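Local coordinates for Dye type peroxidase A (Streptomyces lividans 1326, PDB 6GZW), which probably uses hydrogen peroxide at a bound haem to oxidise dyes and other substrates, as a member of the dye-decolourising peroxidase family, at residues A[29-34]-A[140-145]; A[91-96]-A[212-217]; A[12-17]-A[52-57]. All blocks are in the same frame, centred on the assembly; numbering follows the deposited sequence.

Contact 1: residues A[29-34]-A[140-145]; sequences RGHLVA and HALRAI
Leu142 reaches from its helix onto the strand with its two methyl groups divided between two residues, His31 and Val33. Leu142 CD2 sits over one face of the imidazole of His31, 3.9 Å from the ring centroid. This is a CH-pi contact, 17° off the ring normal and displaced toward the rim. The closest ring atoms are CG and ND1, and His31 CG lies 3.8 Å from Leu142 CD2. The two side chains cross at about a right angle, and CB of Leu142 adds a second touch, 4.0 Å from His31 CD2. The other methyl, Leu142 CD1, goes to Val33, where it lies 4.1 Å from Val33 CG1. Leu142 extends with CG anti to its backbone N (chi1 172°), which carries the two methyls to the strand.

This is helix-on-sheet packing within the N-terminal half of a Dyp-type peroxidase, a ferredoxin-like alpha+beta fold in which helices 43-61 and 135-149 lie against the antiparallel sheet. His31 and Val33, two apart on strand 29-37, both direct their CB toward the helix. No hydrogen bond crosses between the segments; the imidazole's ND1 hydrogen-bonds OD1 of Asn160 on the neighbouring strand 153-162. Beyond Leu142 the second subunit closes in: His307 of that subunit packs on Leu142, and its Glu234 and Asp231 make salt bridges with Arg143.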
ATOM      1  N   ARG A  29      -3.150   6.728   0.302  1.00 10.85           N
ATOM      2  CA  ARG A  29      -2.161   6.105  -0.557  1.00 11.17           C
ATOM      3  C   ARG A  29      -1.267   7.164  -1.162  1.00 10.80           C
ATOM      4  O   ARG A  29      -1.770   8.170  -1.629  1.00 10.83           O
ATOM      5  CB  ARG A  29      -2.877   5.328  -1.656  1.00 11.78           C
ATOM      6  CG  ARG A  29      -1.976   4.591  -2.609  1.00 12.31           C
ATOM      7  CD  ARG A  29      -0.961   3.755  -1.876  1.00 13.88           C
ATOM      8  NE  ARG A  29      -0.532   2.645  -2.688  1.00 15.10           N
ATOM      9  CZ  ARG A  29       0.426   1.805  -2.368  1.00 16.35           C
ATOM     10  NH1 ARG A  29       1.098   1.933  -1.225  1.00 15.98           N
ATOM     11  NH2 ARG A  29       0.714   0.820  -3.192  1.00 15.88           N
ATOM     12  N   GLY A  30       0.052   6.940  -1.113  1.00 10.42           N
ATOM     13  CA  GLY A  30       1.063   7.831  -1.685  1.00 10.34           C
ATOM     14  C   GLY A  30       2.078   7.098  -2.553  1.00 10.48           C
ATOM     15  O   GLY A  30       2.451   5.957  -2.297  1.00  9.87           O
ATOM     16  N   HIS A  31       2.510   7.771  -3.616  1.00 10.23           N
ATOM     17  CA  HIS A  31       3.678   7.365  -4.373  1.00 10.25           C
ATOM     18  C   HIS A  31       4.541   8.618  -4.568  1.00  9.99           C
ATOM     19  O   HIS A  31       4.048   9.616  -5.110  1.00 10.21           O
ATOM     20  CB  HIS A  31       3.299   6.805  -5.742  1.00 10.19           C
ATOM     21  CG  HIS A  31       2.350   5.640  -5.715  1.00 10.11           C
ATOM     22  ND1 HIS A  31       2.699   4.382  -5.268  1.00  9.76           N
ATOM     23  CD2 HIS A  31       1.056   5.551  -6.109  1.00 10.11           C
ATOM     24  CE1 HIS A  31       1.659   3.569  -5.400  1.00  9.85           C
ATOM     25  NE2 HIS A  31       0.655   4.246  -5.933  1.00 10.10           N
ATOM     26  N   LEU A  32       5.788   8.558  -4.134  1.00 10.41           N
ATOM     27  CA  LEU A  32       6.763   9.617  -4.396  1.00 10.82           C
ATOM     28  C   LEU A  32       7.714   9.089  -5.454  1.00 11.52           C
ATOM     29  O   LEU A  32       8.130   7.940  -5.370  1.00 12.00           O
ATOM     30  CB  LEU A  32       7.563   9.967  -3.159  1.00 11.40           C
ATOM     31  CG  LEU A  32       6.805  10.304  -1.868  1.00 12.16           C
ATOM     32  CD1 LEU A  32       7.738  10.782  -0.762  1.00 12.80           C
ATOM     33  CD2 LEU A  32       5.700  11.324  -2.113  1.00 12.32           C
ATOM     34  N   VAL A  33       8.061   9.901  -6.453  1.00 11.93           N
ATOM     35  CA  VAL A  33       8.962   9.441  -7.499  1.00 12.61           C
ATOM     36  C   VAL A  33       9.879  10.595  -7.897  1.00 13.12           C
ATOM     37  O   VAL A  33       9.445  11.740  -7.886  1.00 14.22           O
ATOM     38  CB  VAL A  33       8.155   8.852  -8.676  1.00 13.77           C
ATOM     39  CG1 VAL A  33       7.094   9.806  -9.172  1.00 15.35           C
ATOM     40  CG2 VAL A  33       9.048   8.346  -9.795  1.00 13.69           C
ATOM     41  N   ALA A  34      11.157  10.292  -8.119  1.00 12.59           N
ATOM     42  CA  ALA A  34      12.107  11.227  -8.669  1.00 12.61           C
ATOM     43  C   ALA A  34      12.534  10.756 -10.052  1.00 12.94           C
ATOM     44  O   ALA A  34      12.688   9.553 -10.280  1.00 13.15           O
ATOM     45  CB  ALA A  34      13.305  11.370  -7.739  1.00 12.73           C
ATOM     46  N   HIS A 140      -2.759   4.214 -11.085  1.00  9.31           N
ATOM     47  CA  HIS A 140      -3.045   4.693 -12.439  1.00  9.49           C
ATOM     48  C   HIS A 140      -2.366   6.044 -12.679  1.00  9.80           C
ATOM     49  O   HIS A 140      -1.778   6.250 -13.730  1.00 10.05           O
ATOM     50  CB  HIS A 140      -4.552   4.794 -12.631  1.00  9.80           C
ATOM     51  CG  HIS A 140      -5.000   5.484 -13.882  1.00  9.55           C
ATOM     52  ND1 HIS A 140      -5.473   6.782 -13.889  1.00  9.63           N
ATOM     53  CD2 HIS A 140      -5.134   5.029 -15.148  1.00  9.76           C
ATOM     54  CE1 HIS A 140      -5.829   7.102 -15.125  1.00  9.80           C
ATOM     55  NE2 HIS A 140      -5.633   6.056 -15.907  1.00 10.31           N
ATOM     56  N   ALA A 141      -2.407   6.952 -11.695  1.00  9.04           N
ATOM     57  CA  ALA A 141      -1.707   8.223 -11.824  1.00  9.28           C
ATOM     58  C   ALA A 141      -0.178   8.089 -11.836  1.00  9.68           C
ATOM     59  O   ALA A 141       0.517   8.702 -12.651  1.00  9.78           O
ATOM     60  CB  ALA A 141      -2.155   9.170 -10.739  1.00  9.14           C
ATOM     61  N   LEU A 142       0.373   7.268 -10.948  1.00  9.67           N
ATOM     62  CA  LEU A 142       1.822   6.998 -10.977  1.00 10.21           C
ATOM     63  C   LEU A 142       2.281   6.490 -12.337  1.00 10.29           C
ATOM     64  O   LEU A 142       3.258   6.970 -12.912  1.00 10.71           O
ATOM     65  CB  LEU A 142       2.201   5.966  -9.910  1.00 10.03           C
ATOM     66  CG  LEU A 142       3.647   5.442  -9.934  1.00 10.18           C
ATOM     67  CD1 LEU A 142       4.686   6.537  -9.729  1.00 10.55           C
ATOM     68  CD2 LEU A 142       3.817   4.323  -8.936  1.00 10.36           C
ATOM     69  N   ARG A 143       1.576   5.506 -12.842  1.00 11.19           N
ATOM     70  CA  ARG A 143       1.932   4.910 -14.107  1.00 10.85           C
ATOM     71  C   ARG A 143       1.800   5.907 -15.256  1.00 11.16           C
ATOM     72  O   ARG A 143       2.647   5.960 -16.159  1.00 11.13           O
ATOM     73  CB  ARG A 143       1.053   3.673 -14.324  1.00 10.90           C
ATOM     74  CG  ARG A 143       1.336   2.867 -15.596  1.00 11.35           C
ATOM     75  CD  ARG A 143       2.790   2.429 -15.734  1.00 11.04           C
ATOM     76  NE  ARG A 143       2.989   1.566 -16.903  1.00 11.26           N
ATOM     77  CZ  ARG A 143       4.155   1.060 -17.313  1.00 11.38           C
ATOM     78  NH1 ARG A 143       5.294   1.321 -16.698  1.00 11.70           N
ATOM     79  NH2 ARG A 143       4.170   0.265 -18.380  1.00 11.72           N
ATOM     80  N   ALA A 144       0.753   6.740 -15.220  1.00 10.52           N
ATOM     81  CA  ALA A 144       0.560   7.724 -16.290  1.00 10.79           C
ATOM     82  C   ALA A 144       1.645   8.791 -16.282  1.00 11.31           C
ATOM     83  O   ALA A 144       2.193   9.145 -17.344  1.00 11.97           O
ATOM     84  CB  ALA A 144      -0.815   8.324 -16.199  1.00 10.49           C
ATOM     85  N   ILE A 145       1.983   9.283 -15.094  1.00 11.11           N
ATOM     86  CA  ILE A 145       3.065  10.252 -14.958  1.00 11.73           C
ATOM     87  C   ILE A 145       4.382   9.620 -15.399  1.00 11.90           C
ATOM     88  O   ILE A 145       5.145  10.201 -16.180  1.00 12.51           O
ATOM     89  CB  ILE A 145       3.095  10.776 -13.511  1.00 12.10           C
ATOM     90  CG1 ILE A 145       1.854  11.660 -13.243  1.00 12.44           C
ATOM     91  CG2 ILE A 145       4.410  11.456 -13.143  1.00 13.06           C
ATOM     92  CD1 ILE A 145       1.826  12.976 -14.002  1.00 12.82           C
TER

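Contact 2: residues A[91-96]-A[212-217]; sequences SFFGRT and PAWMAN
Phe93 and Trp214 come at each other from opposite directions and meet at a corner. The para carbon of the phenyl, Phe93 CZ, lies 3.5 Å from Trp214 CZ2 on the benzo part of the indole, and Phe93 CE2 is 3.7 Å from that same Trp214 CZ2. The pair is oblique, with 37° between the planes. The phenyl centroid and that of the six-membered indole ring are 5.8 Å apart. Trp214 CH2 lies in the plane of the phenyl, at its edge.

Each ring also has a neighbour from its own segment over one face. A face of Phe93 receives Phe92 CD2, 4.1 Å above the plane and over its centre, while Met215 CG lies 3.5 Å above one face of the indole, offset toward the rim. Close to Phe92, the backbone of 91-96 is tied by Thr96 OG1, which donates to Phe92 O over 2.9 Å, tilted 35° from the carbonyl plane. On the indole's side the backbone makes a short 3-10 turn at 213-215. Leu374 of the C-terminal helix 372-375 touches both rings, so the pair joins the N-terminal and C-terminal halves of the chain beside the chain's end.

Between the two segments the contact is made by aromatic carbon alone: dispersion probably holds it, while the indole's one N-H, on NE1, is spent on the carbonyl oxygen of Gln101, a hydrogen bond that helps to fix how the ring is turned toward Phe93.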
ATOM      1  N   SER A  91      19.983  19.762  -8.979  1.00 17.94           N
ATOM      2  CA  SER A  91      20.657  19.259 -10.175  1.00 17.75           C
ATOM      3  C   SER A  91      19.972  19.653 -11.478  1.00 17.64           C
ATOM      4  O   SER A  91      20.620  19.759 -12.503  1.00 18.68           O
ATOM      5  CB  SER A  91      20.811  17.739 -10.092  1.00 16.93           C
ATOM      6  OG  SER A  91      19.548  17.130  -9.919  1.00 16.83           O
ATOM      7  N   PHE A  92      18.661  19.887 -11.448  1.00 17.46           N
ATOM      8  CA  PHE A  92      17.915  20.231 -12.659  1.00 17.30           C
ATOM      9  C   PHE A  92      18.498  21.414 -13.454  1.00 18.40           C
ATOM     10  O   PHE A  92      18.507  21.403 -14.701  1.00 18.36           O
ATOM     11  CB  PHE A  92      16.479  20.561 -12.270  1.00 16.93           C
ATOM     12  CG  PHE A  92      15.585  20.911 -13.429  1.00 16.68           C
ATOM     13  CD1 PHE A  92      14.935  19.913 -14.158  1.00 17.60           C
ATOM     14  CD2 PHE A  92      15.360  22.246 -13.792  1.00 18.05           C
ATOM     15  CE1 PHE A  92      14.089  20.239 -15.224  1.00 17.19           C
ATOM     16  CE2 PHE A  92      14.535  22.562 -14.859  1.00 17.19           C
ATOM     17  CZ  PHE A  92      13.900  21.561 -15.580  1.00 17.43           C
ATOM     18  N   PHE A  93      18.983  22.419 -12.729  1.00 18.41           N
ATOM     19  CA  PHE A  93      19.274  23.744 -13.303  1.00 19.28           C
ATOM     20  C   PHE A  93      20.563  23.704 -14.141  1.00 20.40           C
ATOM     21  O   PHE A  93      20.619  24.295 -15.225  1.00 21.94           O
ATOM     22  CB  PHE A  93      19.252  24.806 -12.168  1.00 17.66           C
ATOM     23  CG  PHE A  93      17.895  24.929 -11.527  1.00 16.82           C
ATOM     24  CD1 PHE A  93      17.495  24.029 -10.521  1.00 17.10           C
ATOM     25  CD2 PHE A  93      16.964  25.839 -12.002  1.00 16.43           C
ATOM     26  CE1 PHE A  93      16.229  24.085  -9.982  1.00 16.99           C
ATOM     27  CE2 PHE A  93      15.688  25.920 -11.457  1.00 17.47           C
ATOM     28  CZ  PHE A  93      15.303  25.016 -10.446  1.00 17.01           C
ATOM     29  N   GLY A  94      21.562  22.960 -13.679  1.00 22.51           N
ATOM     30  CA  GLY A  94      22.792  22.714 -14.453  1.00 24.59           C
ATOM     31  C   GLY A  94      22.631  21.803 -15.683  1.00 27.88           C
ATOM     32  O   GLY A  94      23.526  21.771 -16.548  1.00 28.30           O
ATOM     33  N   ARG A  95      21.528  21.045 -15.746  1.00 27.73           N
ATOM     34  CA  ARG A  95      21.207  20.207 -16.908  1.00 28.85           C
ATOM     35  C   ARG A  95      20.422  20.942 -18.007  1.00 27.94           C
ATOM     36  O   ARG A  95      20.327  20.450 -19.133  1.00 29.72           O
ATOM     37  CB  ARG A  95      20.491  18.908 -16.463  1.00 31.80           C
ATOM     38  CG  ARG A  95      21.486  17.798 -16.120  1.00 34.50           C
ATOM     39  CD  ARG A  95      21.079  16.916 -14.960  1.00 36.04           C
ATOM     40  NE  ARG A  95      22.252  16.188 -14.463  1.00 39.00           N
ATOM     41  CZ  ARG A  95      22.317  15.461 -13.345  1.00 39.58           C
ATOM     42  NH1 ARG A  95      21.264  15.291 -12.554  1.00 36.20           N
ATOM     43  NH2 ARG A  95      23.470  14.873 -13.021  1.00 43.50           N
ATOM     44  N   THR A  96      19.912  22.135 -17.707  1.00 25.57           N
ATOM     45  CA  THR A  96      18.996  22.842 -18.588  1.00 24.33           C
ATOM     46  C   THR A  96      19.430  24.276 -18.937  1.00 25.30           C
ATOM     47  O   THR A  96      18.660  25.000 -19.552  1.00 26.92           O
ATOM     48  CB  THR A  96      17.589  22.885 -17.957  1.00 23.46           C
ATOM     49  OG1 THR A  96      17.680  23.363 -16.602  1.00 22.55           O
ATOM     50  CG2 THR A  96      16.966  21.477 -17.970  1.00 22.34           C
ATOM     51  N   PRO A 212      13.772  33.678  -6.705  1.00 31.21           N
ATOM     52  CA  PRO A 212      13.527  34.005  -8.105  1.00 28.62           C
ATOM     53  C   PRO A 212      12.029  34.029  -8.390  1.00 25.51           C
ATOM     54  O   PRO A 212      11.266  33.266  -7.793  1.00 24.76           O
ATOM     55  CB  PRO A 212      14.256  32.893  -8.879  1.00 28.47           C
ATOM     56  CG  PRO A 212      14.609  31.832  -7.870  1.00 30.17           C
ATOM     57  CD  PRO A 212      14.103  32.249  -6.519  1.00 30.77           C
ATOM     58  N   ALA A 213      11.605  34.910  -9.291  1.00 23.28           N
ATOM     59  CA  ALA A 213      10.182  35.153  -9.509  1.00 21.69           C
ATOM     60  C   ALA A 213       9.419  33.902  -9.945  1.00 20.74           C
ATOM     61  O   ALA A 213       8.249  33.779  -9.623  1.00 20.78           O
ATOM     62  CB  ALA A 213       9.994  36.278 -10.528  1.00 22.59           C
ATOM     63  N   TRP A 214      10.080  32.962 -10.637  1.00 20.55           N
ATOM     64  CA  TRP A 214       9.389  31.744 -11.078  1.00 19.76           C
ATOM     65  C   TRP A 214       8.855  30.905  -9.902  1.00 18.27           C
ATOM     66  O   TRP A 214       7.969  30.074 -10.097  1.00 18.08           O
ATOM     67  CB  TRP A 214      10.280  30.879 -11.999  1.00 19.77           C
ATOM     68  CG  TRP A 214      11.380  30.138 -11.336  1.00 19.39           C
ATOM     69  CD1 TRP A 214      12.667  30.543 -11.190  1.00 19.65           C
ATOM     70  CD2 TRP A 214      11.301  28.829 -10.749  1.00 18.14           C
ATOM     71  NE1 TRP A 214      13.402  29.588 -10.532  1.00 19.35           N
ATOM     72  CE2 TRP A 214      12.587  28.519 -10.253  1.00 19.22           C
ATOM     73  CE3 TRP A 214      10.271  27.893 -10.594  1.00 18.37           C
ATOM     74  CZ2 TRP A 214      12.861  27.321  -9.598  1.00 19.08           C
ATOM     75  CZ3 TRP A 214      10.559  26.692  -9.951  1.00 17.93           C
ATOM     76  CH2 TRP A 214      11.829  26.419  -9.473  1.00 18.77           C
ATOM     77  N   MET A 215       9.404  31.103  -8.699  1.00 17.33           N
ATOM     78  CA  MET A 215       8.915  30.411  -7.500  1.00 17.63           C
ATOM     79  C   MET A 215       7.762  31.079  -6.734  1.00 18.29           C
ATOM     80  O   MET A 215       7.362  30.589  -5.669  1.00 17.35           O
ATOM     81  CB  MET A 215      10.085  30.106  -6.558  1.00 17.72           C
ATOM     82  CG  MET A 215      10.776  28.780  -6.843  1.00 16.91           C
ATOM     83  SD  MET A 215       9.721  27.333  -6.633  1.00 16.21           S
ATOM     84  CE  MET A 215       9.455  27.390  -4.855  1.00 16.49           C
ATOM     85  N   ALA A 216       7.230  32.186  -7.257  1.00 18.57           N
ATOM     86  CA  ALA A 216       6.116  32.895  -6.611  1.00 19.04           C
ATOM     87  C   ALA A 216       4.933  31.994  -6.227  1.00 18.63           C
ATOM     88  O   ALA A 216       4.490  31.186  -7.039  1.00 17.82           O
ATOM     89  CB  ALA A 216       5.649  34.055  -7.483  1.00 20.98           C
ATOM     90  N   ASN A 217       4.495  32.082  -4.966  1.00 16.83           N
ATOM     91  CA  ASN A 217       3.453  31.218  -4.403  1.00 17.08           C
ATOM     92  C   ASN A 217       3.839  29.721  -4.303  1.00 15.67           C
ATOM     93  O   ASN A 217       2.980  28.891  -4.050  1.00 15.63           O
ATOM     94  CB  ASN A 217       2.151  31.393  -5.159  1.00 17.96           C
ATOM     95  CG  ASN A 217       1.762  32.852  -5.284  1.00 19.97           C
ATOM     96  OD1 ASN A 217       1.795  33.580  -4.289  1.00 21.54           O
ATOM     97  ND2 ASN A 217       1.440  33.301  -6.500  1.00 21.17           N
TER

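Contact 3: residues A[12-17]-A[52-57]; sequences AMFHGK and RWSDTA
The phenyl ring of Phe14 meets Ser54 and Ala57 of helix 43-61 obliquely. CE1 approaches the methyl of Ala57, with 3.8 Å between Phe14 CE1 and Ala57 CB. At the ring's far end Phe14 CZ is 3.6 Å from the carbonyl oxygen Ser54 O and 4.0 Å from Ser54 CB. The second flat group is the imidazole of His15, which has Phe14 CD2 3.7 Å above one face and over its centre, so the two neighbours in sequence pack on each other.

Phe14 reaches the helix because its CG swings beside the carbonyl carbon and opposite the backbone N (chi1 171°), which sends the ring out from the loop. Ser54 and Ala57 are three residues apart, hence close together on one side of the helix. The hydroxyl of Ser54 is held elsewhere, on Leu50 O and Val370 N, and it is carbon and carbonyl that meet the ring. Arg58 and Met61, further along the same helix, also touch Phe14, and Ala364 packs on it from the C-terminal part of the chain. An alanine here is likely to open a gap beside Ser54 and Ala57 and to deprive the imidazole of His15 of the ring that packs on its face.

Phe14 thus packs the irregular N-terminal segment against a helix whose Ala57 also packs on Val84 and Phe86 of strand 83-89, the helix-over-sheet layer of the ferredoxin-like Dyp peroxidase fold.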
ATOM      1  N   ALA A  12     -10.029  17.042  -5.462  1.00 15.66           N
ATOM      2  CA  ALA A  12      -9.132  18.164  -5.196  1.00 16.51           C
ATOM      3  C   ALA A  12      -8.955  19.019  -6.454  1.00 17.45           C
ATOM      4  O   ALA A  12      -9.016  18.534  -7.583  1.00 16.53           O
ATOM      5  CB  ALA A  12      -7.774  17.670  -4.707  1.00 16.71           C
ATOM      6  N   MET A  13      -8.709  20.303  -6.234  1.00 19.30           N
ATOM      7  CA  MET A  13      -8.481  21.225  -7.334  1.00 19.85           C
ATOM      8  C   MET A  13      -7.043  21.177  -7.816  1.00 18.35           C
ATOM      9  O   MET A  13      -6.104  21.219  -7.014  1.00 18.13           O
ATOM     10  CB  MET A  13      -8.833  22.654  -6.925  1.00 23.71           C
ATOM     11  CG  MET A  13     -10.326  22.895  -6.758  1.00 26.13           C
ATOM     12  SD  MET A  13     -10.694  24.647  -6.448  1.00 34.20           S
ATOM     13  CE  MET A  13     -10.286  25.418  -8.018  1.00 34.11           C
ATOM     14  N   PHE A  14      -6.872  21.119  -9.139  1.00 17.01           N
ATOM     15  CA  PHE A  14      -5.572  21.180  -9.763  1.00 17.02           C
ATOM     16  C   PHE A  14      -5.169  22.632  -9.970  1.00 17.95           C
ATOM     17  O   PHE A  14      -4.064  23.048  -9.596  1.00 17.22           O
ATOM     18  CB  PHE A  14      -5.575  20.459 -11.138  1.00 17.31           C
ATOM     19  CG  PHE A  14      -4.326  20.672 -11.927  1.00 16.79           C
ATOM     20  CD1 PHE A  14      -3.096  20.209 -11.463  1.00 16.55           C
ATOM     21  CD2 PHE A  14      -4.356  21.378 -13.154  1.00 17.10           C
ATOM     22  CE1 PHE A  14      -1.926  20.435 -12.182  1.00 16.92           C
ATOM     23  CE2 PHE A  14      -3.187  21.591 -13.872  1.00 15.89           C
ATOM     24  CZ  PHE A  14      -1.976  21.126 -13.395  1.00 17.37           C
ATOM     25  N   HIS A  15      -6.058  23.395 -10.617  1.00 19.45           N
ATOM     26  CA  HIS A  15      -5.756  24.801 -10.899  1.00 20.52           C
ATOM     27  C   HIS A  15      -5.916  25.632  -9.623  1.00 20.19           C
ATOM     28  O   HIS A  15      -6.860  25.429  -8.864  1.00 21.29           O
ATOM     29  CB  HIS A  15      -6.655  25.376 -11.999  1.00 21.25           C
ATOM     30  CG  HIS A  15      -6.360  24.851 -13.364  1.00 21.67           C
ATOM     31  ND1 HIS A  15      -7.307  24.200 -14.124  1.00 23.38           N
ATOM     32  CD2 HIS A  15      -5.238  24.895 -14.121  1.00 21.46           C
ATOM     33  CE1 HIS A  15      -6.778  23.855 -15.283  1.00 21.92           C
ATOM     34  NE2 HIS A  15      -5.527  24.271 -15.311  1.00 23.22           N
ATOM     35  N   GLY A  16      -5.002  26.576  -9.421  1.00 20.57           N
ATOM     36  CA  GLY A  16      -5.029  27.460  -8.243  1.00 19.56           C
ATOM     37  C   GLY A  16      -3.728  28.231  -8.017  1.00 18.51           C
ATOM     38  O   GLY A  16      -2.735  28.059  -8.718  1.00 16.60           O
ATOM     39  N   LYS A  17      -3.750  29.112  -7.023  1.00 19.29           N
ATOM     40  CA  LYS A  17      -2.566  29.884  -6.660  1.00 19.18           C
ATOM     41  C   LYS A  17      -1.410  28.960  -6.215  1.00 17.72           C
ATOM     42  O   LYS A  17      -0.262  29.166  -6.605  1.00 16.37           O
ATOM     43  CB  LYS A  17      -2.937  30.886  -5.561  1.00 21.07           C
ATOM     44  CG  LYS A  17      -1.805  31.757  -5.054  1.00 24.00           C
ATOM     45  CD  LYS A  17      -2.333  32.602  -3.898  1.00 25.50           C
ATOM     46  CE  LYS A  17      -1.385  33.711  -3.489  1.00 28.03           C
ATOM     47  NZ  LYS A  17      -2.041  34.590  -2.464  1.00 30.43           N
ATOM     48  N   ARG A  52       3.040  17.983 -20.570  1.00 16.27           N
ATOM     49  CA  ARG A  52       2.406  16.667 -20.583  1.00 16.42           C
ATOM     50  C   ARG A  52       1.926  16.330 -19.177  1.00 15.14           C
ATOM     51  O   ARG A  52       0.772  15.958 -18.972  1.00 15.44           O
ATOM     52  CB  ARG A  52       3.361  15.551 -21.045  1.00 17.09           C
ATOM     53  CG  ARG A  52       3.560  15.459 -22.530  1.00 18.39           C
ATOM     54  CD  ARG A  52       4.199  14.149 -22.967  1.00 17.88           C
ATOM     55  NE  ARG A  52       5.537  13.834 -22.430  1.00 17.54           N
ATOM     56  CZ  ARG A  52       6.691  14.389 -22.813  1.00 16.52           C
ATOM     57  NH1 ARG A  52       6.737  15.393 -23.716  1.00 16.18           N
ATOM     58  NH2 ARG A  52       7.819  13.943 -22.294  1.00 16.31           N
ATOM     59  N   TRP A  53       2.840  16.451 -18.228  1.00 14.04           N
ATOM     60  CA  TRP A  53       2.544  16.052 -16.862  1.00 13.54           C
ATOM     61  C   TRP A  53       1.386  16.865 -16.296  1.00 13.25           C
ATOM     62  O   TRP A  53       0.521  16.316 -15.631  1.00 13.20           O
ATOM     63  CB  TRP A  53       3.763  16.236 -15.947  1.00 12.55           C
ATOM     64  CG  TRP A  53       4.711  15.102 -15.910  1.00 12.32           C
ATOM     65  CD1 TRP A  53       4.533  13.832 -16.406  1.00 12.25           C
ATOM     66  CD2 TRP A  53       5.971  15.094 -15.252  1.00 11.82           C
ATOM     67  NE1 TRP A  53       5.635  13.059 -16.127  1.00 11.93           N
ATOM     68  CE2 TRP A  53       6.531  13.799 -15.419  1.00 11.56           C
ATOM     69  CE3 TRP A  53       6.711  16.059 -14.571  1.00 11.90           C
ATOM     70  CZ2 TRP A  53       7.770  13.456 -14.902  1.00 11.65           C
ATOM     71  CZ3 TRP A  53       7.943  15.712 -14.068  1.00 11.87           C
ATOM     72  CH2 TRP A  53       8.445  14.418 -14.206  1.00 11.78           C
ATOM     73  N   SER A  54       1.383  18.172 -16.568  1.00 14.13           N
ATOM     74  CA  SER A  54       0.307  19.042 -16.074  1.00 14.47           C
ATOM     75  C   SER A  54      -1.045  18.691 -16.673  1.00 14.12           C
ATOM     76  O   SER A  54      -2.035  18.679 -15.988  1.00 14.02           O
ATOM     77  CB  SER A  54       0.637  20.516 -16.329  1.00 13.87           C
ATOM     78  OG  SER A  54       1.844  20.925 -15.692  1.00 14.31           O
ATOM     79  N   ASP A  55      -1.092  18.380 -17.975  1.00 14.87           N
ATOM     80  CA  ASP A  55      -2.326  17.953 -18.610  1.00 15.73           C
ATOM     81  C   ASP A  55      -2.840  16.609 -18.057  1.00 14.24           C
ATOM     82  O   ASP A  55      -4.024  16.443 -17.794  1.00 13.71           O
ATOM     83  CB  ASP A  55      -2.103  17.879 -20.128  1.00 18.20           C
ATOM     84  CG  ASP A  55      -3.380  17.527 -20.898  1.00 20.11           C
ATOM     85  OD1 ASP A  55      -4.300  18.357 -20.923  1.00 24.10           O
ATOM     86  OD2 ASP A  55      -3.451  16.420 -21.467  1.00 22.37           O
ATOM     87  N   THR A  56      -1.923  15.672 -17.823  1.00 13.86           N
ATOM     88  CA  THR A  56      -2.244  14.392 -17.184  1.00 13.59           C
ATOM     89  C   THR A  56      -2.790  14.637 -15.769  1.00 13.70           C
ATOM     90  O   THR A  56      -3.823  14.094 -15.418  1.00 14.05           O
ATOM     91  CB  THR A  56      -1.009  13.460 -17.195  1.00 13.95           C
ATOM     92  OG1 THR A  56      -0.710  13.160 -18.559  1.00 15.52           O
ATOM     93  CG2 THR A  56      -1.219  12.145 -16.401  1.00 14.31           C
ATOM     94  N   ALA A  57      -2.111  15.457 -14.983  1.00 13.37           N
ATOM     95  CA  ALA A  57      -2.596  15.748 -13.649  1.00 13.35           C
ATOM     96  C   ALA A  57      -4.006  16.358 -13.658  1.00 12.88           C
ATOM     97  O   ALA A  57      -4.873  15.944 -12.896  1.00 12.51           O
ATOM     98  CB  ALA A  57      -1.646  16.682 -12.928  1.00 12.79           C
TER

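From the N terminus, residues 12-17 come first and pair with 52-57, so contact 3 closes the shortest loop, round the whole of strand 29-37 and the first half of helix 43-61. Contact 1 opens inside that loop at 29-34 and closes beyond it at 140-145; the two therefore cross. Contact 2 opens at 91-96, within the loop of contact 1, and closes at 212-217, crossing it in turn, whereas contacts 3 and 2 follow in series. Contacts 1 and 3 meet directly: Trp53 NE1 probably bonds Ile145 O at 2.9 Å, joining the two helices. Lys17 and Asn217 pack together between contacts 3 and 2, bringing the N-terminal segment to the C-terminal half.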